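Local atomic coordinates of acetyltransferase, GNAT family (Streptococcus pneumoniae, PDB entry 2I79), a protein that probably transfers an acetyl group from acetyl coenzyme A to an amine of its substrate, as a member of the GNAT acetyltransferase family. Residues 106-111 with 137-142; 72-77 with 90-95; 144-149 with 165-170. One frame throughout, in Å; residues are numbered along the deposited sequence.

Contact 1: 106-111 with 137-142; sequences LLLEEA and HLYQKH. With ACO (acetyl coenzyme *a), chain G.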
loop_
_atom_site.group_PDB
_atom_site.type_symbol
_atom_site.label_atom_id
_atom_site.label_comp_id
_atom_site.label_asym_id
_atom_site.label_seq_id
_atom_site.Cartn_x
_atom_site.Cartn_y
_atom_site.Cartn_z
ATOM N N LEU A 106 -2.124 22.462 10.579
ATOM C CA LEU A 106 -1.653 23.352 9.524
ATOM C C LEU A 106 -1.109 22.573 8.304
ATOM O O LEU A 106 -1.417 22.886 7.145
ATOM C CB LEU A 106 -0.555 24.227 10.098
ATOM C CG LEU A 106 -0.458 25.706 9.740
ATOM C CD1 LEU A 106 -1.837 26.392 9.600
ATOM C CD2 LEU A 106 0.422 26.367 10.852
ATOM N N LEU A 107 -0.309 21.554 8.597
ATOM C CA LEU A 107 0.305 20.697 7.581
ATOM C C LEU A 107 -0.748 19.845 6.869
ATOM O O LEU A 107 -0.768 19.769 5.640
ATOM C CB LEU A 107 1.359 19.792 8.237
ATOM C CG LEU A 107 2.865 19.820 7.913
ATOM C CD1 LEU A 107 3.379 21.094 7.215
ATOM C CD2 LEU A 107 3.642 19.514 9.194
ATOM N N LEU A 108 -1.640 19.227 7.644
ATOM C CA LEU A 108 -2.740 18.458 7.061
ATOM C C LEU A 108 -3.566 19.331 6.123
ATOM O O LEU A 108 -3.926 18.893 5.032
ATOM C CB LEU A 108 -3.675 17.861 8.133
ATOM C CG LEU A 108 -4.237 16.461 7.872
ATOM C CD1 LEU A 108 -5.559 16.323 8.462
ATOM C CD2 LEU A 108 -4.272 16.037 6.353
ATOM N N GLU A 109 -3.871 20.558 6.541
ATOM C CA GLU A 109 -4.707 21.424 5.700
ATOM C C GLU A 109 -3.997 21.856 4.441
ATOM O O GLU A 109 -4.617 21.962 3.385
ATOM C CB GLU A 109 -5.204 22.666 6.424
ATOM C CG GLU A 109 -6.776 22.832 6.421
ATOM C CD GLU A 109 -7.526 22.113 5.253
ATOM O OE1 GLU A 109 -8.429 21.302 5.576
ATOM O OE2 GLU A 109 -7.224 22.346 4.036
ATOM N N GLU A 110 -2.701 22.120 4.546
ATOM C CA GLU A 110 -1.927 22.477 3.364
ATOM C C GLU A 110 -1.866 21.320 2.369
ATOM O O GLU A 110 -1.934 21.519 1.134
ATOM C CB GLU A 110 -0.520 22.931 3.736
ATOM C CG GLU A 110 -0.457 24.347 4.298
ATOM C CD GLU A 110 -1.299 25.348 3.509
ATOM O OE1 GLU A 110 -1.178 25.387 2.264
ATOM O OE2 GLU A 110 -2.098 26.086 4.143
ATOM N N ALA A 111 -1.726 20.113 2.906
ATOM C CA ALA A 111 -1.667 18.920 2.076
ATOM C C ALA A 111 -2.999 18.749 1.360
ATOM O O ALA A 111 -3.027 18.476 0.170
ATOM C CB ALA A 111 -1.329 17.683 2.931
ATOM N N HIS A 137 -8.348 11.658 16.036
ATOM C CA HIS A 137 -8.997 12.956 16.204
ATOM C C HIS A 137 -8.589 14.015 15.159
ATOM O O HIS A 137 -9.444 14.761 14.628
ATOM C CB HIS A 137 -8.713 13.510 17.594
ATOM C CG HIS A 137 -9.186 14.910 17.771
ATOM N ND1 HIS A 137 -10.494 15.216 18.073
ATOM C CD2 HIS A 137 -8.542 16.091 17.642
ATOM C CE1 HIS A 137 -10.630 16.529 18.148
ATOM N NE2 HIS A 137 -9.460 17.083 17.878
ATOM N N LEU A 138 -7.285 14.110 14.916
ATOM C CA LEU A 138 -6.762 15.116 14.019
ATOM C C LEU A 138 -7.395 14.888 12.657
ATOM O O LEU A 138 -7.937 15.810 12.066
ATOM C CB LEU A 138 -5.220 15.058 13.933
ATOM C CG LEU A 138 -4.547 15.978 12.877
ATOM C CD1 LEU A 138 -4.599 17.458 13.257
ATOM C CD2 LEU A 138 -3.141 15.555 12.598
ATOM N N TYR A 139 -7.334 13.656 12.168
ATOM C CA TYR A 139 -7.877 13.349 10.856
ATOM C C TYR A 139 -9.406 13.586 10.749
ATOM O O TYR A 139 -9.870 14.158 9.744
ATOM C CB TYR A 139 -7.460 11.945 10.429
ATOM C CG TYR A 139 -6.016 11.884 9.968
ATOM C CD1 TYR A 139 -5.646 12.406 8.726
ATOM C CD2 TYR A 139 -5.029 11.300 10.744
ATOM C CE1 TYR A 139 -4.328 12.335 8.258
ATOM C CE2 TYR A 139 -3.689 11.236 10.296
ATOM C CZ TYR A 139 -3.354 11.760 9.049
ATOM O OH TYR A 139 -2.051 11.706 8.563
ATOM N N GLN A 140 -10.170 13.187 11.771
ATOM C CA GLN A 140 -11.627 13.447 11.790
ATOM C C GLN A 140 -11.901 14.943 11.663
ATOM O O GLN A 140 -12.769 15.362 10.921
ATOM C CB GLN A 140 -12.278 12.890 13.060
ATOM C CG GLN A 140 -12.302 11.358 13.110
ATOM C CD GLN A 140 -13.168 10.807 14.248
ATOM O OE1 GLN A 140 -12.739 10.696 15.408
ATOM N NE2 GLN A 140 -14.401 10.467 13.911
ATOM N N LYS A 141 -11.139 15.748 12.390
ATOM C CA LYS A 141 -11.263 17.197 12.301
ATOM C C LYS A 141 -11.201 17.721 10.855
ATOM O O LYS A 141 -11.854 18.702 10.524
ATOM C CB LYS A 141 -10.170 17.853 13.157
ATOM C CG LYS A 141 -10.205 19.388 13.269
ATOM C CD LYS A 141 -9.108 19.851 14.289
ATOM C CE LYS A 141 -8.352 21.147 13.854
ATOM N NZ LYS A 141 -7.172 21.493 14.764
ATOM N N HIS A 142 -10.420 17.071 9.992
ATOM C CA HIS A 142 -10.223 17.582 8.646
ATOM C C HIS A 142 -11.022 16.825 7.633
ATOM O O HIS A 142 -10.673 16.836 6.453
ATOM C CB HIS A 142 -8.731 17.588 8.287
ATOM C CG HIS A 142 -7.956 18.619 9.038
ATOM N ND1 HIS A 142 -7.475 18.401 10.310
ATOM C CD2 HIS A 142 -7.626 19.895 8.720
ATOM C CE1 HIS A 142 -6.877 19.497 10.744
ATOM N NE2 HIS A 142 -6.962 20.422 9.803
HETATM N N1A ACO G . -6.930 11.973 22.311
HETATM C C2A ACO G . -7.660 12.819 21.553
HETATM N N3A ACO G . -7.173 13.987 21.090
HETATM C C4A ACO G . -5.910 14.369 21.363
HETATM C C5A ACO G . -5.047 13.502 22.163
HETATM C C6A ACO G . -5.641 12.240 22.631
HETATM N N6A ACO G . -4.907 11.389 23.379
HETATM N N7A ACO G . -3.871 14.121 22.281
HETATM C C8A ACO G . -3.979 15.298 21.593
HETATM N N9A ACO G . -5.201 15.439 21.052
HETATM C C1B ACO G . -5.795 16.517 20.210
HETATM C C2B ACO G . -5.478 17.970 20.526
HETATM O O2B ACO G . -6.363 18.510 21.510
HETATM C C3B ACO G . -5.725 18.604 19.181
HETATM O O3B ACO G . -7.097 18.720 18.847
HETATM P P3B ACO G . -7.902 20.103 18.835
HETATM O O7A ACO G . -7.969 20.258 20.346
HETATM O O8A ACO G . -9.216 19.846 18.138
HETATM O O9A ACO G . -7.056 21.097 18.079
HETATM C C4B ACO G . -5.217 17.549 18.209
HETATM O O4B ACO G . -5.397 16.297 18.859
HETATM C C5B ACO G . -3.761 17.811 17.848
HETATM O O5B ACO G . -3.794 18.741 16.758
HETATM P P1A ACO G . -2.425 19.461 16.321
HETATM O O1A ACO G . -1.728 20.029 17.529
HETATM O O2A ACO G . -2.788 20.324 15.130
HETATM O O3A ACO G . -1.554 18.158 15.914
HETATM P P2A ACO G . -0.027 17.768 16.359
HETATM O O4A ACO G . 0.129 17.263 17.798
HETATM O O5A ACO G . 0.819 18.914 15.859
HETATM O O6A ACO G . 0.105 16.484 15.358
HETATM C CBP ACO G . 0.202 14.041 15.278
HETATM C CCP ACO G . -0.607 15.279 15.614
HETATM C CDP ACO G . -0.705 12.817 15.474
HETATM C CEP ACO G . 0.690 14.169 13.827
HETATM C CAP ACO G . 1.404 13.945 16.225
HETATM O OAP ACO G . 0.986 13.713 17.591
HETATM C C9P ACO G . 2.375 12.865 15.779
HETATM O O9P ACO G . 3.211 13.115 14.931
HETATM N N8P ACO G . 2.286 11.676 16.364
HETATM C C7P ACO G . 3.170 10.537 16.091
HETATM C C6P ACO G . 3.113 10.033 14.649
HETATM C C5P ACO G . 1.704 9.707 14.241
HETATM O O5P ACO G . 1.038 8.971 14.940
HETATM N N4P ACO G . 1.255 10.260 13.122
HETATM C C3P ACO G . -0.079 10.031 12.591
HETATM C C2P ACO G . -0.266 8.644 11.992
HETATM S S1P ACO G . 0.789 8.467 10.580
HETATM C C ACO G . 0.007 8.772 9.189
HETATM O O ACO G . -0.328 9.930 9.101
HETATM C CH3 ACO G . -0.222 7.652 8.191
#
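L108 pushes its CD1 methyl against the H142 ring, 3.4 Å from CG, where helix 103-117 of the GNAT fold packs against the C-terminal end of helix 133-141 and the residue after it, beside the acetyl coenzyme A. The CB of L108 lies over a face of that imidazole, and the two side chains run past each other in opposite directions. The same CD1 reaches Y139 CD1 at 3.9 Å, with the phenol ring meeting it obliquely, so the leucine fills the angle between both rings. E109 comes instead at the edge of H142: its chain bends at chi2, about CB-CG, and sets OE1 3.5 Å from CD2, close to the imidazole plane, with the carboxylate turned 36° from the ring.

One bond fixes the rotation of H142. With CG beside the backbone N (chi1 -70°), ND1 points back to the helix that H142 follows and bonds L138 O at 3.2 Å, nearly straight at 173° and in the ring plane. Further out, L90 and I92 of strand 87-94 support L108 and Y139 from the sheet side. Y139 carries its hydroxyl to the acetyl end of the cofactor, where OH makes a short 2.5 Å hydrogen bond to ACO O. The 3'-phosphate is held by the preceding turn: H137 NE2 donates to ACO O8A at 2.8 Å, the oxygen lying in the imidazole plane.

Contact 2: 72-77 with 90-95; sequences GIVNIT and LFIVIG. With ACO (acetyl coenzyme *a), chain G.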
loop_
_atom_site.group_PDB
_atom_site.type_symbol
_atom_site.label_atom_id
_atom_site.label_comp_id
_atom_site.label_asym_id
_atom_site.label_seq_id
_atom_site.Cartn_x
_atom_site.Cartn_y
_atom_site.Cartn_z
ATOM N N GLY A 72 8.118 18.976 11.333
ATOM C CA GLY A 72 7.051 18.113 10.869
ATOM C C GLY A 72 7.078 17.872 9.366
ATOM O O GLY A 72 7.684 18.632 8.620
ATOM N N ILE A 73 6.468 16.782 8.929
ATOM C CA ILE A 73 6.316 16.493 7.503
ATOM C C ILE A 73 4.947 15.924 7.204
ATOM O O ILE A 73 4.357 15.239 8.035
ATOM C CB ILE A 73 7.401 15.522 6.969
ATOM C CG1 ILE A 73 7.250 14.114 7.548
ATOM C CG2 ILE A 73 8.793 16.087 7.242
ATOM C CD1 ILE A 73 6.613 13.117 6.538
ATOM N N VAL A 74 4.424 16.265 6.036
ATOM C CA VAL A 74 3.258 15.584 5.490
ATOM C C VAL A 74 3.667 15.055 4.108
ATOM O O VAL A 74 4.307 15.741 3.307
ATOM C CB VAL A 74 1.945 16.454 5.488
ATOM C CG1 VAL A 74 2.133 17.787 4.814
ATOM C CG2 VAL A 74 0.766 15.673 4.826
ATOM N N ASN A 75 3.315 13.800 3.862
ATOM C CA ASN A 75 3.691 13.106 2.659
ATOM C C ASN A 75 2.431 12.602 1.969
ATOM O O ASN A 75 1.574 11.960 2.603
ATOM C CB ASN A 75 4.564 11.946 3.071
ATOM C CG ASN A 75 5.626 11.651 2.096
ATOM O OD1 ASN A 75 5.572 10.635 1.400
ATOM N ND2 ASN A 75 6.607 12.539 2.006
ATOM N N ILE A 76 2.271 12.939 0.698
ATOM C CA ILE A 76 1.306 12.227 -0.133
ATOM C C ILE A 76 2.042 11.385 -1.164
ATOM O O ILE A 76 2.886 11.872 -1.911
ATOM C CB ILE A 76 0.324 13.133 -0.840
ATOM C CG1 ILE A 76 -0.455 13.973 0.177
ATOM C CG2 ILE A 76 -0.603 12.279 -1.693
ATOM C CD1 ILE A 76 -1.305 15.039 -0.467
ATOM N N THR A 77 1.700 10.110 -1.155
ATOM C CA THR A 77 2.247 9.092 -2.031
ATOM C C THR A 77 1.117 8.540 -2.895
ATOM O O THR A 77 -0.034 8.590 -2.506
ATOM C CB THR A 77 2.859 7.999 -1.158
ATOM O OG1 THR A 77 4.269 8.187 -1.131
ATOM C CG2 THR A 77 2.505 6.626 -1.639
ATOM N N LEU A 90 -1.713 9.208 2.628
ATOM C CA LEU A 90 -1.221 10.292 3.465
ATOM C C LEU A 90 -0.375 9.745 4.635
ATOM O O LEU A 90 -0.686 8.693 5.215
ATOM C CB LEU A 90 -2.416 11.156 3.947
ATOM C CG LEU A 90 -2.306 12.616 4.429
ATOM C CD1 LEU A 90 -1.820 13.614 3.411
ATOM C CD2 LEU A 90 -3.696 13.078 4.888
ATOM N N PHE A 91 0.708 10.474 4.948
ATOM C CA PHE A 91 1.558 10.236 6.123
ATOM C C PHE A 91 1.943 11.588 6.738
ATOM O O PHE A 91 2.453 12.451 6.015
ATOM C CB PHE A 91 2.826 9.489 5.705
ATOM C CG PHE A 91 3.810 9.285 6.816
ATOM C CD1 PHE A 91 3.576 8.334 7.806
ATOM C CD2 PHE A 91 4.962 10.045 6.888
ATOM C CE1 PHE A 91 4.497 8.134 8.843
ATOM C CE2 PHE A 91 5.884 9.853 7.921
ATOM C CZ PHE A 91 5.650 8.896 8.897
ATOM N N ILE A 92 1.714 11.763 8.048
ATOM C CA ILE A 92 2.163 12.961 8.797
ATOM C C ILE A 92 2.879 12.574 10.092
ATOM O O ILE A 92 2.440 11.692 10.829
ATOM C CB ILE A 92 0.973 13.906 9.170
ATOM C CG1 ILE A 92 0.133 14.243 7.929
ATOM C CG2 ILE A 92 1.455 15.250 9.839
ATOM C CD1 ILE A 92 -1.060 15.182 8.216
ATOM N N VAL A 93 3.979 13.248 10.398
ATOM C CA VAL A 93 4.596 13.077 11.701
ATOM C C VAL A 93 5.186 14.402 12.142
ATOM O O VAL A 93 5.735 15.138 11.322
ATOM C CB VAL A 93 5.647 11.945 11.715
ATOM C CG1 VAL A 93 6.716 12.180 10.646
ATOM C CG2 VAL A 93 6.265 11.821 13.091
ATOM N N ILE A 94 4.995 14.700 13.438
ATOM C CA ILE A 94 5.484 15.924 14.094
ATOM C C ILE A 94 6.423 15.475 15.220
ATOM O O ILE A 94 6.188 14.433 15.851
ATOM C CB ILE A 94 4.322 16.784 14.663
ATOM C CG1 ILE A 94 3.335 17.190 13.544
ATOM C CG2 ILE A 94 4.836 18.054 15.350
ATOM C CD1 ILE A 94 3.919 18.124 12.470
ATOM N N GLY A 95 7.523 16.212 15.419
ATOM C CA GLY A 95 8.383 15.978 16.572
ATOM C C GLY A 95 7.578 16.109 17.848
ATOM O O GLY A 95 6.761 17.023 17.979
HETATM N N1A ACO G . -6.930 11.973 22.311
HETATM C C2A ACO G . -7.660 12.819 21.553
HETATM N N3A ACO G . -7.173 13.987 21.090
HETATM C C4A ACO G . -5.910 14.369 21.363
HETATM C C5A ACO G . -5.047 13.502 22.163
HETATM C C6A ACO G . -5.641 12.240 22.631
HETATM N N6A ACO G . -4.907 11.389 23.379
HETATM N N7A ACO G . -3.871 14.121 22.281
HETATM C C8A ACO G . -3.979 15.298 21.593
HETATM N N9A ACO G . -5.201 15.439 21.052
HETATM C C1B ACO G . -5.795 16.517 20.210
HETATM C C2B ACO G . -5.478 17.970 20.526
HETATM O O2B ACO G . -6.363 18.510 21.510
HETATM C C3B ACO G . -5.725 18.604 19.181
HETATM O O3B ACO G . -7.097 18.720 18.847
HETATM P P3B ACO G . -7.902 20.103 18.835
HETATM O O7A ACO G . -7.969 20.258 20.346
HETATM O O8A ACO G . -9.216 19.846 18.138
HETATM O O9A ACO G . -7.056 21.097 18.079
HETATM C C4B ACO G . -5.217 17.549 18.209
HETATM O O4B ACO G . -5.397 16.297 18.859
HETATM C C5B ACO G . -3.761 17.811 17.848
HETATM O O5B ACO G . -3.794 18.741 16.758
HETATM P P1A ACO G . -2.425 19.461 16.321
HETATM O O1A ACO G . -1.728 20.029 17.529
HETATM O O2A ACO G . -2.788 20.324 15.130
HETATM O O3A ACO G . -1.554 18.158 15.914
HETATM P P2A ACO G . -0.027 17.768 16.359
HETATM O O4A ACO G . 0.129 17.263 17.798
HETATM O O5A ACO G . 0.819 18.914 15.859
HETATM O O6A ACO G . 0.105 16.484 15.358
HETATM C CBP ACO G . 0.202 14.041 15.278
HETATM C CCP ACO G . -0.607 15.279 15.614
HETATM C CDP ACO G . -0.705 12.817 15.474
HETATM C CEP ACO G . 0.690 14.169 13.827
HETATM C CAP ACO G . 1.404 13.945 16.225
HETATM O OAP ACO G . 0.986 13.713 17.591
HETATM C C9P ACO G . 2.375 12.865 15.779
HETATM O O9P ACO G . 3.211 13.115 14.931
HETATM N N8P ACO G . 2.286 11.676 16.364
HETATM C C7P ACO G . 3.170 10.537 16.091
HETATM C C6P ACO G . 3.113 10.033 14.649
HETATM C C5P ACO G . 1.704 9.707 14.241
HETATM O O5P ACO G . 1.038 8.971 14.940
HETATM N N4P ACO G . 1.255 10.260 13.122
HETATM C C3P ACO G . -0.079 10.031 12.591
HETATM C C2P ACO G . -0.266 8.644 11.992
HETATM S S1P ACO G . 0.789 8.467 10.580
HETATM C C ACO G . 0.007 8.772 9.189
HETATM O O ACO G . -0.328 9.930 9.101
HETATM C CH3 ACO G . -0.222 7.652 8.191
#
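F91 O is gripped twice from strand 69-77: N75 N donates to it at 2.7 Å, the shortest backbone bond between the strands, and V74 CA adds a CA-H...O contact at 3.3 Å. F91 N returns the bond to N75 O, making N75 and F91 a hydrogen-bonded pair of an antiparallel hairpin. I73 and V93 form the next such pair, while V74 faces I92 in a non-hydrogen-bonded one; the strand axes lie 172° apart.

Side chains sort onto two faces. On one, V74 and I92 lie side by side pointing the same way, tightly packed with V74 CG2 3.5 Å from I92 CG1. That methyl also meets L90 CD1, which reaches on to I76 CG1 as well, so one leucine branch bridges V74 and I76, successive side chains on this face of the other strand; helix 103-117 closes this face through L108 and A111. On the other face, I73 holds CG1 between its backbone N and carbonyl carbon (chi1 68°), which sets it against V93 CG1; the next torsion, chi2, then carries CD1 to the edge of the F91 ring, 3.5 Å from CD2. F91 CD1 lies 3.9 Å from ACO C, the thioester carbon, which meets the ring obliquely.

The outward backbone groups of strand 87-94 serve the cofactor. I92 N donates to the acetyl oxygen ACO O at 2.9 Å, I92 O accepts from ACO N4P, and I94 N bonds ACO O9P at 2.8 Å with an angle of 166°. The pantetheine thus docks along the strand edge almost like a further strand, the acetyl-CoA binding mode characteristic of the GNAT fold.

Contact 3: 144-149 with 165-170; sequences FVIEGS and YLMGKL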
loop_
_atom_site.group_PDB
_atom_site.type_symbol
_atom_site.label_atom_id
_atom_site.label_comp_id
_atom_site.label_asym_id
_atom_site.label_seq_id
_atom_site.Cartn_x
_atom_site.Cartn_y
_atom_site.Cartn_z
ATOM N N PHE A 144 -11.823 13.446 7.426
ATOM C CA PHE A 144 -11.593 12.029 7.215
ATOM C C PHE A 144 -12.583 11.215 8.034
ATOM O O PHE A 144 -12.782 11.489 9.192
ATOM C CB PHE A 144 -10.176 11.649 7.622
ATOM C CG PHE A 144 -9.127 12.054 6.624
ATOM C CD1 PHE A 144 -8.562 11.117 5.759
ATOM C CD2 PHE A 144 -8.699 13.369 6.553
ATOM C CE1 PHE A 144 -7.603 11.482 4.854
ATOM C CE2 PHE A 144 -7.764 13.741 5.639
ATOM C CZ PHE A 144 -7.199 12.788 4.780
ATOM N N VAL A 145 -13.145 10.168 7.439
ATOM C CA VAL A 145 -14.083 9.296 8.135
ATOM C C VAL A 145 -13.490 7.887 8.237
ATOM O O VAL A 145 -12.660 7.494 7.406
ATOM C CB VAL A 145 -15.410 9.272 7.388
ATOM C CG1 VAL A 145 -15.950 10.720 7.248
ATOM C CG2 VAL A 145 -15.245 8.630 6.037
ATOM N N ILE A 146 -13.902 7.146 9.249
ATOM C CA ILE A 146 -13.467 5.777 9.436
ATOM C C ILE A 146 -14.295 4.876 8.519
ATOM O O ILE A 146 -15.511 4.863 8.576
ATOM C CB ILE A 146 -13.563 5.324 10.928
ATOM C CG1 ILE A 146 -12.576 6.144 11.766
ATOM C CG2 ILE A 146 -13.285 3.833 11.045
ATOM C CD1 ILE A 146 -12.823 6.158 13.212
ATOM N N GLU A 147 -13.609 4.135 7.672
ATOM C CA GLU A 147 -14.225 3.309 6.641
ATOM C C GLU A 147 -14.122 1.835 6.945
ATOM O O GLU A 147 -14.577 1.006 6.156
ATOM C CB GLU A 147 -13.501 3.578 5.317
ATOM C CG GLU A 147 -13.740 4.995 4.849
ATOM C CD GLU A 147 -12.797 5.442 3.769
ATOM O OE1 GLU A 147 -11.625 4.981 3.757
ATOM O OE2 GLU A 147 -13.246 6.259 2.927
ATOM N N GLY A 148 -13.487 1.503 8.062
ATOM C CA GLY A 148 -13.201 0.115 8.371
ATOM C C GLY A 148 -12.154 -0.041 9.449
ATOM O O GLY A 148 -11.568 0.933 9.919
ATOM N N SER A 149 -11.914 -1.285 9.831
ATOM C CA SER A 149 -10.849 -1.585 10.773
ATOM C C SER A 149 -10.332 -2.982 10.518
ATOM O O SER A 149 -11.066 -3.847 9.989
ATOM C CB SER A 149 -11.310 -1.411 12.223
ATOM O OG SER A 149 -12.128 -2.472 12.623
ATOM N N TYR A 165 -7.534 1.549 12.058
ATOM C CA TYR A 165 -8.635 2.081 11.288
ATOM C C TYR A 165 -8.139 2.374 9.886
ATOM O O TYR A 165 -7.032 2.844 9.688
ATOM C CB TYR A 165 -9.173 3.381 11.905
ATOM C CG TYR A 165 -10.013 3.189 13.182
ATOM C CD1 TYR A 165 -11.097 2.291 13.204
ATOM C CD2 TYR A 165 -9.743 3.924 14.336
ATOM C CE1 TYR A 165 -11.879 2.120 14.363
ATOM C CE2 TYR A 165 -10.510 3.781 15.491
ATOM C CZ TYR A 165 -11.585 2.862 15.501
ATOM O OH TYR A 165 -12.365 2.691 16.631
ATOM N N LEU A 166 -8.988 2.077 8.925
ATOM C CA LEU A 166 -8.925 2.638 7.579
ATOM C C LEU A 166 -9.668 3.971 7.560
ATOM O O LEU A 166 -10.850 4.024 7.953
ATOM C CB LEU A 166 -9.674 1.696 6.633
ATOM C CG LEU A 166 -9.232 0.239 6.536
ATOM C CD1 LEU A 166 -10.365 -0.573 5.835
ATOM C CD2 LEU A 166 -7.913 0.200 5.776
ATOM N N MET A 167 -8.991 5.044 7.151
ATOM C CA MET A 167 -9.608 6.375 7.143
ATOM C C MET A 167 -9.480 7.016 5.750
ATOM O O MET A 167 -8.457 6.855 5.055
ATOM C CB MET A 167 -8.940 7.280 8.170
ATOM C CG MET A 167 -8.967 6.781 9.639
ATOM S SD MET A 167 -8.617 8.062 10.865
ATOM C CE MET A 167 -10.043 9.095 10.598
ATOM N N GLY A 168 -10.510 7.747 5.338
ATOM C CA GLY A 168 -10.540 8.313 3.986
ATOM C C GLY A 168 -11.269 9.630 3.848
ATOM O O GLY A 168 -12.104 9.949 4.674
ATOM N N LYS A 169 -10.920 10.395 2.804
ATOM C CA LYS A 169 -11.554 11.667 2.466
ATOM C C LYS A 169 -11.644 11.851 0.956
ATOM O O LYS A 169 -10.639 11.655 0.235
ATOM C CB LYS A 169 -10.757 12.813 3.071
ATOM C CG LYS A 169 -11.399 14.189 2.886
ATOM C CD LYS A 169 -10.416 15.299 3.183
ATOM C CE LYS A 169 -11.039 16.663 2.942
ATOM N NZ LYS A 169 -11.979 17.046 4.024
ATOM N N LEU A 170 -12.825 12.207 0.462
ATOM C CA LEU A 170 -12.987 12.525 -0.962
ATOM C C LEU A 170 -12.670 13.989 -1.182
ATOM O O LEU A 170 -13.035 14.822 -0.367
ATOM C CB LEU A 170 -14.395 12.218 -1.456
ATOM C CG LEU A 170 -14.890 10.795 -1.230
ATOM C CD1 LEU A 170 -16.312 10.609 -1.789
ATOM C CD2 LEU A 170 -13.920 9.790 -1.817
#
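K169 and F144 cross at about a right angle, the lysine's CB sitting 3.7 Å above the centre of the phenyl face and only 5° off its normal, a CH-pi contact. With CG anti to the backbone N (chi1 -175°), the aliphatic chain continues over the ring to put CD near CE2, and NZ goes on to bond H142 O. Further along the strand pair the pattern repeats with the strands' roles exchanged: I146 offers CD1 to the face of Y165, 3.9 Å from the ring centroid, while its CG2 presses on CD1 of that ring at 3.4 Å. M167 fills the middle of this face, bending at its last torsion so that CE touches F144 CB at 3.9 Å.

Between them the backbones bond antiparallel, V145 and G168 exchanging both hydrogen bonds. Beyond I146 a beta bulge sets in: E147 N donates to L166 O at 2.8 Å, almost straight at 175°, whereas L166 N turns to G148 O, approaching from above the carbonyl plane. E147 stretches alongside G168, its OE2 in a salt bridge with R123 and OE1 bonded to Q150 of the second subunit. Apolar and CH-pi contacts thus knit the face turned to helix 133-141, while the bulged edge commits its glutamate both to R123, at the start of strand 123-129 on the far side of strand 160-170, and to the dimer partner.

How the contacts relate
Contacts 1 and 2 are buried and share the acetyl coenzyme A; contact 3 is partly buried, at the edge of the sheet, and meets the second subunit. The hairpin of contact 2 lies at the centre of the chain, and contact 1 rests on it: A111 CB touches V74 CG2 at 3.5 Å. Contact 3 belongs to the same sheet, about 17 Å away between centres, and reaches contact 2 through L90 and F144. Helix 133-141 of contact 1 leads, through a short turn, into strand 145-156 of contact 3. Chemistry follows place: side-chain packing in contact 1, backbone pairing in contact 2, and a bulged pairing with CH-pi packing in contact 3, whose charged ends find partners outside it.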